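PDB 5DS0: peptidase M42 from Thaumarchaeota archaeon SCGC AB-539-E09, which probably removes amino-terminal residues from peptides as a dodecameric TET aminopeptidase of the M42 family, here with two cobalt ions at its metal centre. Local coordinates for residues Cys30-Asp39 / Met189-Asp197; Gly90-Val101 / Arg322-Leu330. All blocks are in the same frame, centred on the assembly; numbering follows the deposited sequence.

In the fold
The two contacts lie on opposite sides of the chain's centre, 31 Å apart between centres and about 17 Å between nearest atoms. In contact 1, at the outer layer of the metallopeptidase domain, helix 24-34 and the loop after it pack on helix 179-197; buried selenomethionines form its inner side, a lysine and an aspartate its exposed margin. Contact 2, also partly buried, joins that domain to the six-stranded barrel and lies beside the metals and a second subunit. Contact 1 combines carboxylate-arginine pairing with aliphatic and aromatic packing, whereas in contact 2 histidines donate to backbone carbonyls. Asp180, which binds both cobalt ions, lies in the first turn of helix 179-197, whose other end joins contact 1.

Contact 1: Cys30-Asp39 / Met189-Asp197; sequences CKEYMEPYAD and MEAIRRMKD
Arg193 runs alongside Tyr37, both side chains pointing the same way. With CG anti to the backbone N (chi1 179°), Arg193 sets its CB near Tyr37 CG and its CG over the centre of the Tyr37 ring, 3.4 Å from the centroid, a CH-pi contact; Pro36 CG covers the opposite face. Arg193 CD lies 3.6 Å from Tyr37 CE2. The chain then bends at chi3 (70°), and the guanidinium takes Glu190 side-on and nearly straight, NE to OE2 and NH2 to OE1, while NH1 bonds Asp197 OD2 weakly, completing a salt-bridge network. Tyr33 OH also donates to Glu190 OE2, although the modelled bond is doubtfully short; Ser6 of helix 2-15 bonds OE1. Deeper, between helical segments 30-34 and 189-197, whose axes run 13° from parallel, the selenomethionine Met34 puts CE 3.6 Å from Ile192 CG2, and Cys30 SG touches Met189 CE. At the rim a long salt bridge links Lys196 to Asp39, whose other oxygen bonds Lys54 N. Replacing Tyr37 by alanine would probably open a gap over Arg193 CG and CD, although the guanidinium would keep Glu190. Held between two carboxylates, the buried Arg193 probably stays charged and partly neutralises both.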
loop_
_atom_site.group_PDB
_atom_site.type_symbol
_atom_site.label_atom_id
_atom_site.label_comp_id
_atom_site.label_asym_id
_atom_site.label_seq_id
_atom_site.Cartn_x
_atom_site.Cartn_y
_atom_site.Cartn_z
ATOM N N CYS C 30 53.925 -7.286 9.498
ATOM C CA CYS C 30 54.278 -8.254 8.472
ATOM C C CYS C 30 55.756 -8.164 8.117
ATOM O O CYS C 30 56.422 -9.183 8.027
ATOM C CB CYS C 30 53.416 -8.053 7.217
ATOM S SG CYS C 30 51.661 -8.436 7.448
ATOM N N LYS C 31 56.266 -6.955 7.920
ATOM C CA LYS C 31 57.686 -6.783 7.592
ATOM C C LYS C 31 58.577 -7.340 8.669
ATOM O O LYS C 31 59.580 -7.977 8.370
ATOM C CB LYS C 31 58.043 -5.313 7.386
ATOM C CG LYS C 31 57.563 -4.770 6.061
ATOM C CD LYS C 31 58.086 -3.357 5.816
ATOM C CE LYS C 31 57.029 -2.333 6.177
ATOM N NZ LYS C 31 57.540 -0.940 6.147
ATOM N N GLU C 32 58.216 -7.087 9.921
ATOM C CA GLU C 32 59.031 -7.526 11.042
ATOM C C GLU C 32 59.085 -9.056 11.137
ATOM O O GLU C 32 60.161 -9.634 11.291
ATOM C CB GLU C 32 58.522 -6.938 12.349
ATOM C CG GLU C 32 59.516 -7.110 13.483
ATOM C CD GLU C 32 59.062 -6.462 14.777
ATOM O OE1 GLU C 32 57.882 -6.035 14.857
ATOM O OE2 GLU C 32 59.888 -6.366 15.714
ATOM N N TYR C 33 57.934 -9.706 11.031
ATOM C CA TYR C 33 57.884 -11.151 11.080
ATOM C C TYR C 33 58.686 -11.786 9.955
ATOM O O TYR C 33 59.281 -12.853 10.144
ATOM C CB TYR C 33 56.448 -11.612 10.964
ATOM C CG TYR C 33 56.245 -13.089 11.158
ATOM C CD1 TYR C 33 56.093 -13.616 12.421
ATOM C CD2 TYR C 33 56.160 -13.948 10.072
ATOM C CE1 TYR C 33 55.884 -14.956 12.606
ATOM C CE2 TYR C 33 55.942 -15.303 10.242
ATOM C CZ TYR C 33 55.807 -15.800 11.513
ATOM O OH TYR C 33 55.576 -17.142 11.707
HETATM N N MSE C 34 58.717 -11.124 8.798
HETATM C CA MSE C 34 59.355 -11.682 7.608
HETATM C C MSE C 34 60.796 -11.289 7.386
HETATM O O MSE C 34 61.407 -11.800 6.450
HETATM C CB MSE C 34 58.559 -11.273 6.376
HETATM C CG MSE C 34 57.177 -11.909 6.383
HETATM SE SE MSE C 34 57.251 -13.820 5.874
HETATM C CE MSE C 34 57.597 -13.526 3.964
ATOM N N GLU C 35 61.362 -10.407 8.213
ATOM C CA GLU C 35 62.769 -9.999 8.039
ATOM C C GLU C 35 63.708 -11.180 7.846
ATOM O O GLU C 35 64.496 -11.186 6.910
ATOM C CB GLU C 35 63.267 -9.119 9.197
ATOM C CG GLU C 35 63.231 -7.618 8.889
ATOM C CD GLU C 35 63.130 -6.741 10.139
ATOM O OE1 GLU C 35 63.838 -7.027 11.136
ATOM O OE2 GLU C 35 62.326 -5.768 10.126
ATOM N N PRO C 36 63.612 -12.199 8.708
ATOM C CA PRO C 36 64.530 -13.328 8.551
ATOM C C PRO C 36 64.194 -14.335 7.459
ATOM O O PRO C 36 64.968 -15.258 7.254
ATOM C CB PRO C 36 64.484 -14.006 9.925
ATOM C CG PRO C 36 63.154 -13.664 10.477
ATOM C CD PRO C 36 62.820 -12.299 9.950
ATOM N N TYR C 37 63.079 -14.177 6.751
ATOM C CA TYR C 37 62.635 -15.214 5.793
ATOM C C TYR C 37 62.544 -14.797 4.324
ATOM O O TYR C 37 62.563 -15.653 3.441
ATOM C CB TYR C 37 61.284 -15.790 6.234
ATOM C CG TYR C 37 61.277 -16.301 7.660
ATOM C CD1 TYR C 37 62.052 -17.388 8.035
ATOM C CD2 TYR C 37 60.501 -15.682 8.635
ATOM C CE1 TYR C 37 62.056 -17.849 9.337
ATOM C CE2 TYR C 37 60.489 -16.140 9.942
ATOM C CZ TYR C 37 61.269 -17.226 10.285
ATOM O OH TYR C 37 61.260 -17.667 11.584
ATOM N N ALA C 38 62.407 -13.507 4.047
ATOM C CA ALA C 38 62.276 -13.051 2.671
ATOM C C ALA C 38 63.631 -12.650 2.121
ATOM O O ALA C 38 64.430 -12.031 2.816
ATOM C CB ALA C 38 61.322 -11.878 2.592
ATOM N N ASP C 39 63.872 -12.981 0.858
ATOM C CA ASP C 39 65.125 -12.636 0.204
ATOM C C ASP C 39 65.150 -11.159 -0.192
ATOM O O ASP C 39 66.212 -10.573 -0.327
ATOM C CB ASP C 39 65.357 -13.545 -1.008
ATOM C CG ASP C 39 65.403 -15.034 -0.628
ATOM O OD1 ASP C 39 66.015 -15.374 0.408
ATOM O OD2 ASP C 39 64.823 -15.873 -1.364
HETATM N N MSE C 189 52.468 -15.739 4.281
HETATM C CA MSE C 189 53.662 -15.528 5.099
HETATM C C MSE C 189 54.170 -16.814 5.701
HETATM O O MSE C 189 55.372 -17.051 5.727
HETATM C CB MSE C 189 53.356 -14.536 6.211
HETATM C CG MSE C 189 53.363 -13.131 5.640
HETATM SE SE MSE C 189 53.233 -11.831 7.105
HETATM C CE MSE C 189 51.347 -12.065 7.623
ATOM N N GLU C 190 53.269 -17.645 6.206
ATOM C CA GLU C 190 53.667 -18.915 6.799
ATOM C C GLU C 190 54.187 -19.868 5.749
ATOM O O GLU C 190 55.074 -20.670 6.026
ATOM C CB GLU C 190 52.504 -19.561 7.552
ATOM C CG GLU C 190 52.222 -18.907 8.897
ATOM C CD GLU C 190 53.368 -19.072 9.872
ATOM O OE1 GLU C 190 53.486 -20.171 10.454
ATOM O OE2 GLU C 190 54.174 -18.127 10.013
ATOM N N ALA C 191 53.626 -19.800 4.549
ATOM C CA ALA C 191 54.090 -20.637 3.459
ATOM C C ALA C 191 55.536 -20.297 3.135
ATOM O O ALA C 191 56.381 -21.177 3.066
ATOM C CB ALA C 191 53.217 -20.448 2.234
ATOM N N ILE C 192 55.819 -19.020 2.939
ATOM C CA ILE C 192 57.168 -18.588 2.629
ATOM C C ILE C 192 58.121 -18.940 3.763
ATOM O O ILE C 192 59.234 -19.403 3.516
ATOM C CB ILE C 192 57.211 -17.079 2.318
ATOM C CG1 ILE C 192 56.586 -16.828 0.946
ATOM C CG2 ILE C 192 58.635 -16.557 2.315
ATOM C CD1 ILE C 192 56.169 -15.394 0.713
ATOM N N ARG C 193 57.691 -18.735 5.002
ATOM C CA ARG C 193 58.546 -19.045 6.142
ATOM C C ARG C 193 58.924 -20.499 6.141
ATOM O O ARG C 193 60.097 -20.835 6.256
ATOM C CB ARG C 193 57.859 -18.716 7.462
ATOM C CG ARG C 193 58.720 -19.049 8.675
ATOM C CD ARG C 193 58.038 -18.724 9.987
ATOM N NE ARG C 193 56.909 -19.600 10.291
ATOM C CZ ARG C 193 56.983 -20.852 10.741
ATOM N NH1 ARG C 193 58.151 -21.439 10.954
ATOM N NH2 ARG C 193 55.850 -21.522 10.951
ATOM N N ARG C 194 57.930 -21.359 6.002
ATOM C CA ARG C 194 58.155 -22.796 6.046
ATOM C C ARG C 194 59.025 -23.320 4.926
ATOM O O ARG C 194 59.794 -24.257 5.115
ATOM C CB ARG C 194 56.831 -23.553 6.062
ATOM C CG ARG C 194 56.415 -23.774 7.528
ATOM C CD ARG C 194 54.886 -23.687 7.894
ATOM N NE ARG C 194 54.188 -24.878 7.432
ATOM C CZ ARG C 194 52.995 -25.329 7.835
ATOM N NH1 ARG C 194 52.578 -26.422 7.251
ATOM N NH2 ARG C 194 52.207 -24.752 8.772
HETATM N N MSE C 195 58.905 -22.710 3.758
HETATM C CA MSE C 195 59.711 -23.113 2.612
HETATM C C MSE C 195 61.167 -22.835 2.859
HETATM O O MSE C 195 62.022 -23.646 2.495
HETATM C CB MSE C 195 59.191 -22.410 1.363
HETATM C CG MSE C 195 57.883 -23.084 0.989
HETATM SE SE MSE C 195 57.269 -22.567 -0.801
HETATM C CE MSE C 195 57.658 -24.273 -1.725
ATOM N N LYS C 196 61.469 -21.695 3.472
ATOM C CA LYS C 196 62.834 -21.396 3.838
ATOM C C LYS C 196 63.305 -22.298 4.976
ATOM O O LYS C 196 64.339 -22.943 4.845
ATOM C CB LYS C 196 63.007 -19.932 4.201
ATOM C CG LYS C 196 64.452 -19.605 4.532
ATOM C CD LYS C 196 64.858 -18.221 4.065
ATOM C CE LYS C 196 66.366 -18.029 4.162
ATOM N NZ LYS C 196 66.737 -16.647 3.766
ATOM N N ASP C 197 62.535 -22.379 6.058
ATOM C CA ASP C 197 62.904 -23.202 7.226
ATOM C C ASP C 197 63.199 -24.665 6.919
ATOM O O ASP C 197 64.120 -25.238 7.492
ATOM C CB ASP C 197 61.822 -23.157 8.317
ATOM C CG ASP C 197 62.079 -22.085 9.363
ATOM O OD1 ASP C 197 63.252 -21.675 9.549
ATOM O OD2 ASP C 197 61.117 -21.643 10.016
#

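Contact 2: Gly90-Val101 / Arg322-Leu330; sequences GWWSQVLLGQRV and RHIHSHVGL. With CO (cobalt (II) ion), chain U.
The imidazole of His327 overlaps the amide of Gln99, their planes 25° apart and the side chains running antiparallel to one another. Gln99 OE1 sits near the margin of one ring face, 3.3 Å from His327 CG, while Gln99 CB makes a CH-pi contact with the ring. The contact joins two domains of the M42 fold: 90-101 leads into strand 100-105 of the six-stranded barrel, and 322-330 spans the hairpin loop between strands 314-322 and 329-332 of the metallopeptidase domain. His327 NE2 donates to Arg100 O at 2.9 Å; the acceptor lies in the ring plane, but the donor stands above the carbonyl plane. This bond and the amide overlap probably restrain the ring's rotation. Trp91, stacked on Phe72 and bonded through NE1 to Gly71 O, brings CZ3 to 3.7 Å from Ser326 CA and so covers the loop backbone. Arg100 reaches out to Ser163 of the second subunit, which places this domain junction at a subunit interface. Gly90 O accepts from His325 ND1 at 2.8 Å on a lone pair in the carbonyl plane, second-shell support that probably helps to orient that ring. Asp180 and Glu215 share a cobalt ion with His325, whose NE2 binds it at 2.1 Å.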
loop_
_atom_site.group_PDB
_atom_site.type_symbol
_atom_site.label_atom_id
_atom_site.label_comp_id
_atom_site.label_asym_id
_atom_site.label_seq_id
_atom_site.Cartn_x
_atom_site.Cartn_y
_atom_site.Cartn_z
ATOM N N GLY C 90 32.320 -2.563 2.725
ATOM C CA GLY C 90 30.907 -2.908 2.806
ATOM C C GLY C 90 30.533 -3.428 4.171
ATOM O O GLY C 90 31.098 -4.418 4.630
ATOM N N TRP C 91 29.589 -2.749 4.821
ATOM C CA TRP C 91 29.039 -3.154 6.112
ATOM C C TRP C 91 27.540 -3.357 5.996
ATOM O O TRP C 91 26.874 -2.618 5.316
ATOM C CB TRP C 91 29.245 -2.047 7.150
ATOM C CG TRP C 91 30.597 -1.925 7.713
ATOM C CD1 TRP C 91 31.597 -1.124 7.272
ATOM C CD2 TRP C 91 31.097 -2.590 8.868
ATOM N NE1 TRP C 91 32.706 -1.264 8.069
ATOM C CE2 TRP C 91 32.421 -2.165 9.057
ATOM C CE3 TRP C 91 30.557 -3.510 9.760
ATOM C CZ2 TRP C 91 33.213 -2.633 10.100
ATOM C CZ3 TRP C 91 31.344 -3.963 10.796
ATOM C CH2 TRP C 91 32.653 -3.529 10.956
ATOM N N TRP C 92 27.009 -4.341 6.701
ATOM C CA TRP C 92 25.570 -4.448 6.888
ATOM C C TRP C 92 25.171 -3.604 8.096
ATOM O O TRP C 92 25.733 -3.781 9.182
ATOM C CB TRP C 92 25.197 -5.907 7.130
ATOM C CG TRP C 92 23.731 -6.188 7.156
ATOM C CD1 TRP C 92 22.751 -5.443 6.611
ATOM C CD2 TRP C 92 23.103 -7.330 7.731
ATOM N NE1 TRP C 92 21.531 -6.035 6.822
ATOM C CE2 TRP C 92 21.724 -7.201 7.511
ATOM C CE3 TRP C 92 23.573 -8.449 8.416
ATOM C CZ2 TRP C 92 20.808 -8.144 7.950
ATOM C CZ3 TRP C 92 22.667 -9.387 8.844
ATOM C CH2 TRP C 92 21.299 -9.232 8.612
ATOM N N SER C 93 24.209 -2.702 7.935
ATOM C CA SER C 93 23.888 -1.768 9.012
ATOM C C SER C 93 23.426 -2.508 10.278
ATOM O O SER C 93 23.707 -2.078 11.401
ATOM C CB SER C 93 22.837 -0.766 8.570
ATOM O OG SER C 93 21.563 -1.387 8.499
ATOM N N GLN C 94 22.786 -3.654 10.101
ATOM C CA GLN C 94 22.197 -4.360 11.241
ATOM C C GLN C 94 23.184 -4.979 12.253
ATOM O O GLN C 94 22.780 -5.334 13.364
ATOM C CB GLN C 94 21.224 -5.400 10.736
ATOM C CG GLN C 94 20.131 -4.773 9.880
ATOM C CD GLN C 94 18.819 -5.545 9.938
ATOM O OE1 GLN C 94 18.383 -5.964 11.016
ATOM N NE2 GLN C 94 18.192 -5.745 8.787
ATOM N N VAL C 95 24.463 -5.062 11.881
ATOM C CA VAL C 95 25.519 -5.503 12.813
ATOM C C VAL C 95 26.285 -4.364 13.508
ATOM O O VAL C 95 27.232 -4.632 14.225
ATOM C CB VAL C 95 26.566 -6.416 12.135
ATOM C CG1 VAL C 95 25.919 -7.647 11.549
ATOM C CG2 VAL C 95 27.353 -5.668 11.054
ATOM N N LEU C 96 25.872 -3.115 13.309
ATOM C CA LEU C 96 26.622 -1.971 13.793
ATOM C C LEU C 96 26.199 -1.444 15.157
ATOM O O LEU C 96 27.046 -1.183 15.996
ATOM C CB LEU C 96 26.539 -0.831 12.785
ATOM C CG LEU C 96 27.209 -1.048 11.430
ATOM C CD1 LEU C 96 26.938 0.144 10.519
ATOM C CD2 LEU C 96 28.709 -1.262 11.589
ATOM N N LEU C 97 24.911 -1.222 15.368
ATOM C CA LEU C 97 24.441 -0.622 16.620
ATOM C C LEU C 97 24.921 -1.342 17.857
ATOM O O LEU C 97 24.879 -2.582 17.940
ATOM C CB LEU C 97 22.922 -0.570 16.674
ATOM C CG LEU C 97 22.272 0.631 15.989
ATOM C CD1 LEU C 97 20.773 0.627 16.260
ATOM C CD2 LEU C 97 22.882 1.945 16.453
ATOM N N GLY C 98 25.404 -0.552 18.811
ATOM C CA GLY C 98 25.815 -1.066 20.114
ATOM C C GLY C 98 27.228 -1.592 20.161
ATOM O O GLY C 98 27.656 -2.116 21.192
ATOM N N GLN C 99 27.969 -1.415 19.066
ATOM C CA GLN C 99 29.294 -2.015 18.930
ATOM C C GLN C 99 30.422 -1.067 19.321
ATOM O O GLN C 99 30.319 0.128 19.121
ATOM C CB GLN C 99 29.514 -2.478 17.499
ATOM C CG GLN C 99 28.566 -3.574 17.045
ATOM C CD GLN C 99 28.994 -4.966 17.460
ATOM O OE1 GLN C 99 30.033 -5.165 18.096
ATOM N NE2 GLN C 99 28.192 -5.943 17.095
ATOM N N ARG C 100 31.490 -1.624 19.891
ATOM C CA ARG C 100 32.626 -0.834 20.328
ATOM C C ARG C 100 33.558 -0.602 19.169
ATOM O O ARG C 100 33.860 -1.510 18.398
ATOM C CB ARG C 100 33.405 -1.550 21.408
ATOM C CG ARG C 100 32.635 -1.820 22.689
ATOM C CD ARG C 100 33.261 -3.014 23.363
ATOM N NE ARG C 100 32.770 -3.294 24.707
ATOM C CZ ARG C 100 33.322 -2.843 25.836
ATOM N NH1 ARG C 100 34.347 -2.004 25.789
ATOM N NH2 ARG C 100 32.825 -3.210 27.016
ATOM N N VAL C 101 34.047 0.622 19.068
ATOM C CA VAL C 101 35.013 0.971 18.057
ATOM C C VAL C 101 36.130 1.728 18.713
ATOM O O VAL C 101 36.020 2.150 19.862
ATOM C CB VAL C 101 34.396 1.846 16.947
ATOM C CG1 VAL C 101 33.345 1.059 16.166
ATOM C CG2 VAL C 101 33.797 3.133 17.511
ATOM N N ARG C 322 33.122 -17.555 9.267
ATOM C CA ARG C 322 31.773 -17.169 9.633
ATOM C C ARG C 322 31.767 -15.720 10.088
ATOM O O ARG C 322 32.664 -15.288 10.797
ATOM C CB ARG C 322 31.259 -18.048 10.760
ATOM C CG ARG C 322 31.226 -19.536 10.438
ATOM C CD ARG C 322 30.635 -20.308 11.607
ATOM N NE ARG C 322 30.497 -21.751 11.382
ATOM C CZ ARG C 322 30.094 -22.619 12.315
ATOM N NH1 ARG C 322 29.784 -22.205 13.539
ATOM N NH2 ARG C 322 30.003 -23.913 12.041
ATOM N N HIS C 323 30.774 -14.967 9.645
ATOM C CA HIS C 323 30.561 -13.588 10.067
ATOM C C HIS C 323 31.678 -12.605 9.687
ATOM O O HIS C 323 32.179 -11.843 10.531
ATOM C CB HIS C 323 30.287 -13.538 11.573
ATOM C CG HIS C 323 29.483 -14.696 12.071
ATOM N ND1 HIS C 323 28.210 -14.963 11.626
ATOM C CD2 HIS C 323 29.780 -15.667 12.968
ATOM C CE1 HIS C 323 27.760 -16.053 12.220
ATOM N NE2 HIS C 323 28.690 -16.496 13.045
ATOM N N ILE C 324 32.050 -12.603 8.415
ATOM C CA ILE C 324 33.009 -11.616 7.932
ATOM C C ILE C 324 32.340 -10.243 7.819
ATOM O O ILE C 324 31.132 -10.137 7.960
ATOM C CB ILE C 324 33.616 -12.005 6.582
ATOM C CG1 ILE C 324 32.533 -12.113 5.514
ATOM C CG2 ILE C 324 34.362 -13.316 6.707
ATOM C CD1 ILE C 324 33.081 -12.113 4.098
ATOM N N HIS C 325 33.147 -9.200 7.591
ATOM C CA HIS C 325 32.654 -7.834 7.512
ATOM C C HIS C 325 31.771 -7.493 8.725
ATOM O O HIS C 325 30.728 -6.849 8.604
ATOM C CB HIS C 325 31.893 -7.613 6.200
ATOM C CG HIS C 325 32.776 -7.554 4.989
ATOM N ND1 HIS C 325 32.518 -6.710 3.932
ATOM C CD2 HIS C 325 33.913 -8.223 4.668
ATOM C CE1 HIS C 325 33.451 -6.867 3.010
ATOM N NE2 HIS C 325 34.317 -7.765 3.439
ATOM N N SER C 326 32.210 -7.940 9.894
ATOM C CA SER C 326 31.534 -7.657 11.146
ATOM C C SER C 326 32.582 -7.612 12.267
ATOM O O SER C 326 33.738 -7.907 12.041
ATOM C CB SER C 326 30.424 -8.701 11.404
ATOM O OG SER C 326 30.850 -9.800 12.202
ATOM N N HIS C 327 32.178 -7.238 13.470
ATOM C CA HIS C 327 33.138 -7.098 14.567
ATOM C C HIS C 327 33.857 -8.384 14.919
ATOM O O HIS C 327 35.016 -8.356 15.321
ATOM C CB HIS C 327 32.468 -6.538 15.829
ATOM C CG HIS C 327 32.383 -5.052 15.834
ATOM N ND1 HIS C 327 31.681 -4.347 14.881
ATOM C CD2 HIS C 327 32.927 -4.132 16.661
ATOM C CE1 HIS C 327 31.799 -3.054 15.120
ATOM N NE2 HIS C 327 32.544 -2.897 16.200
ATOM N N VAL C 328 33.176 -9.507 14.808
ATOM C CA VAL C 328 33.764 -10.749 15.252
ATOM C C VAL C 328 33.347 -11.897 14.355
ATOM O O VAL C 328 32.180 -12.068 14.031
ATOM C CB VAL C 328 33.455 -11.001 16.755
ATOM C CG1 VAL C 328 31.971 -10.936 17.043
ATOM C CG2 VAL C 328 34.027 -12.328 17.223
ATOM N N GLY C 329 34.332 -12.687 13.958
ATOM C CA GLY C 329 34.114 -13.811 13.056
ATOM C C GLY C 329 34.782 -15.039 13.609
ATOM O O GLY C 329 35.495 -14.954 14.589
ATOM N N LEU C 330 34.555 -16.184 12.965
ATOM C CA LEU C 330 35.172 -17.445 13.392
ATOM C C LEU C 330 35.757 -18.163 12.200
ATOM O O LEU C 330 35.160 -18.166 11.137
ATOM C CB LEU C 330 34.127 -18.349 14.021
ATOM C CG LEU C 330 33.370 -17.758 15.202
ATOM C CD1 LEU C 330 32.161 -18.611 15.527
ATOM C CD2 LEU C 330 34.285 -17.652 16.407
HETATM CO CO CO U . 36.095 -8.450 2.454
#